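Local coordinates for lipoprotein (PDB 3O0Y) that is of unknown function but is a putative bacterial lipoprotein, probably distantly related to metallopeptidases, that may bind lipid, at residues V169-G172 and Q173-K176; F578-A581 and E582-D585. One frame throughout, in Å; residues are numbered along the deposited sequence.

Interaction 1: residues V169-G172 and Q173-K176; sequences VRLG and QFDK
V169 and Q173 sit one turn apart, and their side chains run side by side in the same direction. Q173 has its CG beside its own backbone N (chi1 -65°). This brings Q173 CG to 3.4 Å from V169 O and sets the flank of the Q173 chain against that carbonyl.

R170 contributes its carbonyl. Q173 N donates to R170 O over 3.0 Å, from well above the carbonyl plane. R170 O also lies at the edge of the F174 ring, in its plane, 3.4 Å from F174 CD1. The R170 guanidinium leads away to D67 O and T51 OG1.

L171 O accepts from F174 N at 3.2 Å, again from above the carbonyl plane. L171 CD2 only just reaches F174 CE1, at 4.4 Å. Both side chains also pack on M152 of helix 144-154 and on helix 236-268.

G172 O faces D175 OD1 at 3.2 Å. Both are acceptors, so this is proximity without a bond. The D175 CG sits between its backbone N and carbonyl carbon (chi1 51°), which turns the carboxylate back toward G172.

An alanine at Q173 would probably leave V169 O without its neighbouring chain and open a gap beside M68 and F70.

Q173 is the N-cap of helix 174-190, and the contact is a tight turn that joins helix 161-172 to it. Two main-chain bonds, each spanning three residues, hold the turn. The side chains add only weak apolar and close polar contacts, and the exposed side carries the D175 charge.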
ATOM      1  N   VAL A 169      14.886  19.703 -12.703  1.00 10.90           N
ATOM      2  CA  VAL A 169      14.314  19.372 -14.005  1.00 11.60           C
ATOM      3  C   VAL A 169      12.920  18.717 -13.831  1.00 11.39           C
ATOM      4  O   VAL A 169      11.981  18.994 -14.590  1.00 11.10           O
ATOM      5  CB  VAL A 169      15.280  18.512 -14.782  1.00 12.38           C
ATOM      6  CG1 VAL A 169      14.604  17.892 -15.973  1.00 14.12           C
ATOM      7  CG2 VAL A 169      16.506  19.408 -15.188  1.00 14.23           C
ATOM      8  N   ARG A 170      12.814  17.859 -12.825  1.00 10.15           N
ATOM      9  CA  ARG A 170      11.498  17.253 -12.521  1.00 11.11           C
ATOM     10  C   ARG A 170      10.468  18.287 -12.110  1.00 11.36           C
ATOM     11  O   ARG A 170       9.330  18.309 -12.643  1.00 11.29           O
ATOM     12  CB  ARG A 170      11.675  16.147 -11.462  1.00 11.19           C
ATOM     13  CG  ARG A 170      12.130  14.858 -12.140  1.00 11.56           C
ATOM     14  CD  ARG A 170      12.062  13.655 -11.184  1.00 11.98           C
ATOM     15  NE  ARG A 170      12.007  12.372 -11.902  1.00 10.79           N
ATOM     16  CZ  ARG A 170      12.341  11.207 -11.366  1.00 14.93           C
ATOM     17  NH1 ARG A 170      12.698  11.118 -10.092  1.00  9.07           N
ATOM     18  NH2 ARG A 170      12.230  10.113 -12.094  1.00 14.16           N
ATOM     19  N   LEU A 171      10.859  19.181 -11.191  1.00 10.77           N
ATOM     20  CA  LEU A 171       9.944  20.266 -10.762  1.00 11.29           C
ATOM     21  C   LEU A 171       9.450  21.136 -11.908  1.00 12.02           C
ATOM     22  O   LEU A 171       8.284  21.540 -11.937  1.00 13.30           O
ATOM     23  CB  LEU A 171      10.591  21.139  -9.662  1.00 11.11           C
ATOM     24  CG  LEU A 171      10.944  20.474  -8.327  1.00 11.34           C
ATOM     25  CD1 LEU A 171      11.756  21.458  -7.497  1.00 12.45           C
ATOM     26  CD2 LEU A 171       9.772  19.965  -7.548  1.00 12.33           C
ATOM     27  N   GLY A 172      10.336  21.385 -12.881  1.00 12.16           N
ATOM     28  CA  GLY A 172      10.039  22.192 -14.040  1.00 13.22           C
ATOM     29  C   GLY A 172       9.041  21.602 -14.975  1.00 13.41           C
ATOM     30  O   GLY A 172       8.472  22.320 -15.779  1.00 13.58           O
ATOM     31  N   GLN A 173       8.738  20.315 -14.817  1.00 11.53           N
ATOM     32  CA  GLN A 173       7.736  19.661 -15.684  1.00 12.36           C
ATOM     33  C   GLN A 173       6.363  19.537 -15.036  1.00 12.50           C
ATOM     34  O   GLN A 173       5.459  18.861 -15.576  1.00 11.72           O
ATOM     35  CB  GLN A 173       8.268  18.287 -16.039  1.00 13.16           C
ATOM     36  CG  GLN A 173       9.547  18.387 -16.896  1.00 15.15           C
ATOM     37  CD  GLN A 173      10.135  17.069 -17.111  1.00 17.31           C
ATOM     38  OE1 GLN A 173      11.067  16.644 -16.408  1.00 16.57           O
ATOM     39  NE2 GLN A 173       9.573  16.365 -18.068  1.00  9.08           N
ATOM     40  N   PHE A 174       6.168  20.212 -13.902  1.00 11.72           N
ATOM     41  CA  PHE A 174       4.893  20.063 -13.177  1.00 12.21           C
ATOM     42  C   PHE A 174       3.747  20.735 -13.921  1.00 13.48           C
ATOM     43  O   PHE A 174       2.545  20.382 -13.723  1.00 11.59           O
ATOM     44  CB  PHE A 174       4.997  20.583 -11.769  1.00 12.04           C
ATOM     45  CG  PHE A 174       5.307  19.532 -10.763  1.00 12.67           C
ATOM     46  CD1 PHE A 174       6.442  18.781 -10.874  1.00 13.44           C
ATOM     47  CD2 PHE A 174       4.473  19.286  -9.710  1.00 17.04           C
ATOM     48  CE1 PHE A 174       6.777  17.853  -9.935  1.00 16.59           C
ATOM     49  CE2 PHE A 174       4.798  18.368  -8.775  1.00 18.03           C
ATOM     50  CZ  PHE A 174       5.939  17.586  -8.935  1.00 13.38           C
ATOM     51  N   ASP A 175       4.084  21.660 -14.822  1.00 12.70           N
ATOM     52  CA  ASP A 175       3.030  22.233 -15.658  1.00 15.14           C
ATOM     53  C   ASP A 175       2.385  21.193 -16.584  1.00 15.63           C
ATOM     54  O   ASP A 175       1.154  21.104 -16.677  1.00 13.72           O
ATOM     55  CB  ASP A 175       3.496  23.442 -16.494  1.00 15.97           C
ATOM     56  CG  ASP A 175       4.790  23.187 -17.303  1.00 20.89           C
ATOM     57  OD1 ASP A 175       5.546  22.211 -17.090  1.00 18.94           O
ATOM     58  OD2 ASP A 175       5.114  24.077 -18.142  1.00 21.49           O
ATOM     59  N   LYS A 176       3.211  20.386 -17.240  1.00 14.79           N
ATOM     60  CA  LYS A 176       2.655  19.364 -18.105  1.00 15.23           C
ATOM     61  C   LYS A 176       1.993  18.294 -17.257  1.00 14.48           C
ATOM     62  O   LYS A 176       0.991  17.755 -17.660  1.00 13.28           O
ATOM     63  CB  LYS A 176       3.724  18.761 -19.026  1.00 16.16           C
ATOM     64  CG  LYS A 176       3.154  17.821 -20.081  1.00 17.50           C
ATOM     65  CD  LYS A 176       4.161  17.518 -21.210  1.00 23.16           C
ATOM     66  CE  LYS A 176       3.725  16.307 -22.039  1.00 24.65           C
ATOM     67  NZ  LYS A 176       4.807  15.866 -22.972  1.00 26.53           N
TER

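Interaction 2: residues F578-A581 and E582-D585; sequences FDLA and EFHD
D579 O accepts from F583 N at 3.1 Å, the first of three bonds spanning four residues. L580 O takes H584 N at 2.9 Å, and A581 O takes D585 N at 3.1 Å. They build the first turn of helix 580-588.

D579 is the N-cap. Its CG is anti to the backbone N (chi1 -173°), which carries the carboxylate over the start of the helix. D579 OD2 accepts from E582 N at 3.0 Å, on its anti side and 19° out of the carboxylate plane. E582 reaches back with an extended chain. Its OE1 meets D579 N only through a water, and the water's link to that N is weak. This resembles a capping box with a water interposed. The two carboxylates are turned 61° apart, with OD2 of D579 and OE2 of E582 4.6 Å from each other. E582 OE1 also has a salt bridge to K609 and a bond from W605.

F578 and F583 flank the cap as a hydrophobic staple, with F578 CZ 3.9 Å from F583 CB. W605 touches both phenylalanines. L580 sets its branch against the H584 ring. L580 CG lies 3.5 Å from H584 CE1, while L580 O lies over one face of that ring. Y476 and V377 O bind the two ring nitrogens of H584, and F378 stacks on the ring. D585 forms a salt bridge with R379.

The D579 carboxylate gives the E582 amide an acceptor at the helix start. Acidic groups there probably interact well with the helix dipole. K609 is likely to offset the charge of E582, and so ease its nearness to D579.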
ATOM      1  N   PHE A 578       3.894 -32.249   9.655  1.00 13.88           N
ATOM      2  CA  PHE A 578       3.793 -30.806   9.348  1.00 12.22           C
ATOM      3  C   PHE A 578       4.948 -30.037   9.971  1.00 12.81           C
ATOM      4  O   PHE A 578       5.210 -30.164  11.153  1.00 13.15           O
ATOM      5  CB  PHE A 578       2.421 -30.227   9.705  1.00 12.38           C
ATOM      6  CG  PHE A 578       2.293 -28.754   9.401  1.00 11.34           C
ATOM      7  CD1 PHE A 578       1.918 -28.284   8.131  1.00  9.01           C
ATOM      8  CD2 PHE A 578       2.533 -27.836  10.403  1.00  9.85           C
ATOM      9  CE1 PHE A 578       1.855 -26.898   7.871  1.00  8.50           C
ATOM     10  CE2 PHE A 578       2.484 -26.494  10.149  1.00  8.24           C
ATOM     11  CZ  PHE A 578       2.124 -26.035   8.859  1.00  9.89           C
ATOM     12  N   ASP A 579       5.583 -29.153   9.188  1.00 13.01           N
ATOM     13  CA  ASP A 579       6.624 -28.274   9.696  1.00 13.03           C
ATOM     14  C   ASP A 579       6.331 -26.841   9.282  1.00  9.67           C
ATOM     15  O   ASP A 579       6.278 -26.506   8.066  1.00  9.51           O
ATOM     16  CB  ASP A 579       7.962 -28.677   9.135  1.00 16.06           C
ATOM     17  CG  ASP A 579       9.052 -27.903   9.778  1.00 24.16           C
ATOM     18  OD1 ASP A 579       9.317 -28.168  10.970  1.00 39.78           O
ATOM     19  OD2 ASP A 579       9.532 -26.936   9.174  1.00 31.54           O
ATOM     20  N   LEU A 580       6.018 -26.006  10.252  1.00  9.92           N
ATOM     21  CA  LEU A 580       5.619 -24.647   9.933  1.00  7.61           C
ATOM     22  C   LEU A 580       6.727 -23.896   9.212  1.00  6.51           C
ATOM     23  O   LEU A 580       6.481 -23.058   8.402  1.00  6.14           O
ATOM     24  CB  LEU A 580       5.197 -23.938  11.232  1.00  9.59           C
ATOM     25  CG  LEU A 580       4.599 -22.551  11.071  1.00  7.27           C
ATOM     26  CD1 LEU A 580       3.271 -22.561  10.367  1.00  6.51           C
ATOM     27  CD2 LEU A 580       4.524 -21.895  12.524  1.00  9.33           C
ATOM     28  N   ALA A 581       8.003 -24.163   9.534  1.00  7.24           N
ATOM     29  CA  ALA A 581       9.101 -23.511   8.829  1.00  7.41           C
ATOM     30  C   ALA A 581       9.066 -23.763   7.334  1.00  8.61           C
ATOM     31  O   ALA A 581       9.325 -22.833   6.523  1.00  8.41           O
ATOM     32  CB  ALA A 581      10.471 -23.928   9.413  1.00  8.40           C
ATOM     33  N   GLU A 582       8.796 -25.012   6.950  1.00  8.55           N
ATOM     34  CA  GLU A 582       8.650 -25.345   5.505  1.00  6.90           C
ATOM     35  C   GLU A 582       7.496 -24.691   4.893  1.00  7.33           C
ATOM     36  O   GLU A 582       7.605 -24.239   3.784  1.00  8.98           O
ATOM     37  CB  GLU A 582       8.503 -26.832   5.297  1.00  9.11           C
ATOM     38  CG  GLU A 582       9.773 -27.605   5.681  1.00 10.20           C
ATOM     39  CD  GLU A 582       9.652 -29.102   5.414  1.00 16.52           C
ATOM     40  OE1 GLU A 582       8.608 -29.581   4.898  1.00 17.66           O
ATOM     41  OE2 GLU A 582      10.656 -29.794   5.699  1.00 21.67           O
ATOM     42  N   PHE A 583       6.371 -24.597   5.600  1.00  6.90           N
ATOM     43  CA  PHE A 583       5.200 -23.909   5.082  1.00  6.97           C
ATOM     44  C   PHE A 583       5.520 -22.450   4.813  1.00  6.46           C
ATOM     45  O   PHE A 583       5.145 -21.918   3.801  1.00  6.25           O
ATOM     46  CB  PHE A 583       4.036 -24.015   6.085  1.00  8.54           C
ATOM     47  CG  PHE A 583       2.813 -23.239   5.705  1.00  7.47           C
ATOM     48  CD1 PHE A 583       1.985 -23.756   4.725  1.00  8.90           C
ATOM     49  CD2 PHE A 583       2.423 -22.079   6.344  1.00  7.57           C
ATOM     50  CE1 PHE A 583       0.856 -23.045   4.265  1.00  7.86           C
ATOM     51  CE2 PHE A 583       1.295 -21.371   5.920  1.00  9.68           C
ATOM     52  CZ  PHE A 583       0.478 -21.894   4.884  1.00  8.60           C
ATOM     53  N   HIS A 584       6.189 -21.806   5.752  1.00  6.14           N
ATOM     54  CA  HIS A 584       6.600 -20.420   5.543  1.00  5.68           C
ATOM     55  C   HIS A 584       7.531 -20.244   4.338  1.00  7.51           C
ATOM     56  O   HIS A 584       7.452 -19.248   3.651  1.00  6.35           O
ATOM     57  CB  HIS A 584       7.211 -19.831   6.828  1.00  5.51           C
ATOM     58  CG  HIS A 584       6.200 -19.573   7.917  1.00  4.92           C
ATOM     59  ND1 HIS A 584       6.503 -19.579   9.253  1.00  4.91           N
ATOM     60  CD2 HIS A 584       4.847 -19.453   7.841  1.00  7.14           C
ATOM     61  CE1 HIS A 584       5.396 -19.351   9.948  1.00  7.08           C
ATOM     62  NE2 HIS A 584       4.373 -19.288   9.114  1.00  6.70           N
ATOM     63  N   ASP A 585       8.405 -21.179   4.089  1.00  5.23           N
ATOM     64  CA  ASP A 585       9.298 -21.082   2.954  1.00  7.10           C
ATOM     65  C   ASP A 585       8.481 -21.188   1.654  1.00  7.90           C
ATOM     66  O   ASP A 585       8.712 -20.412   0.710  1.00  7.86           O
ATOM     67  CB  ASP A 585      10.334 -22.148   2.960  1.00  7.61           C
ATOM     68  CG  ASP A 585      11.436 -21.943   4.014  1.00 16.09           C
ATOM     69  OD1 ASP A 585      11.639 -20.835   4.579  1.00 18.67           O
ATOM     70  OD2 ASP A 585      12.186 -22.933   4.172  1.00 20.96           O
TER
HETATM   71  O   HOH W   1       6.391 -30.165   6.649  1.00 23.46           O
HETATM   72  O   HOH W   2      11.531 -21.173   7.240  1.00 13.54           O

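Overall arrangement
Interactions 1 and 2 lie on opposite sides of the chain's centre, with centres 50 Å apart and no touch. They share no helix. Each is local and partly buried, and each includes an N-cap residue. Interaction 1 joins two successive helices, whereas interaction 2 starts a single helix after a loop. Interaction 1 combines exposed V169 and D175 with buried R170, L171 and F174. No touching residue of interaction 2 is fully exposed, and A581, F583 and H584 are buried. The chemistry differs accordingly. The turn at 169-176 rests on main-chain bonds. The helix start at 578-585 adds side-chain capping and outside salt bridges to K609, the C-terminal residue, and R379.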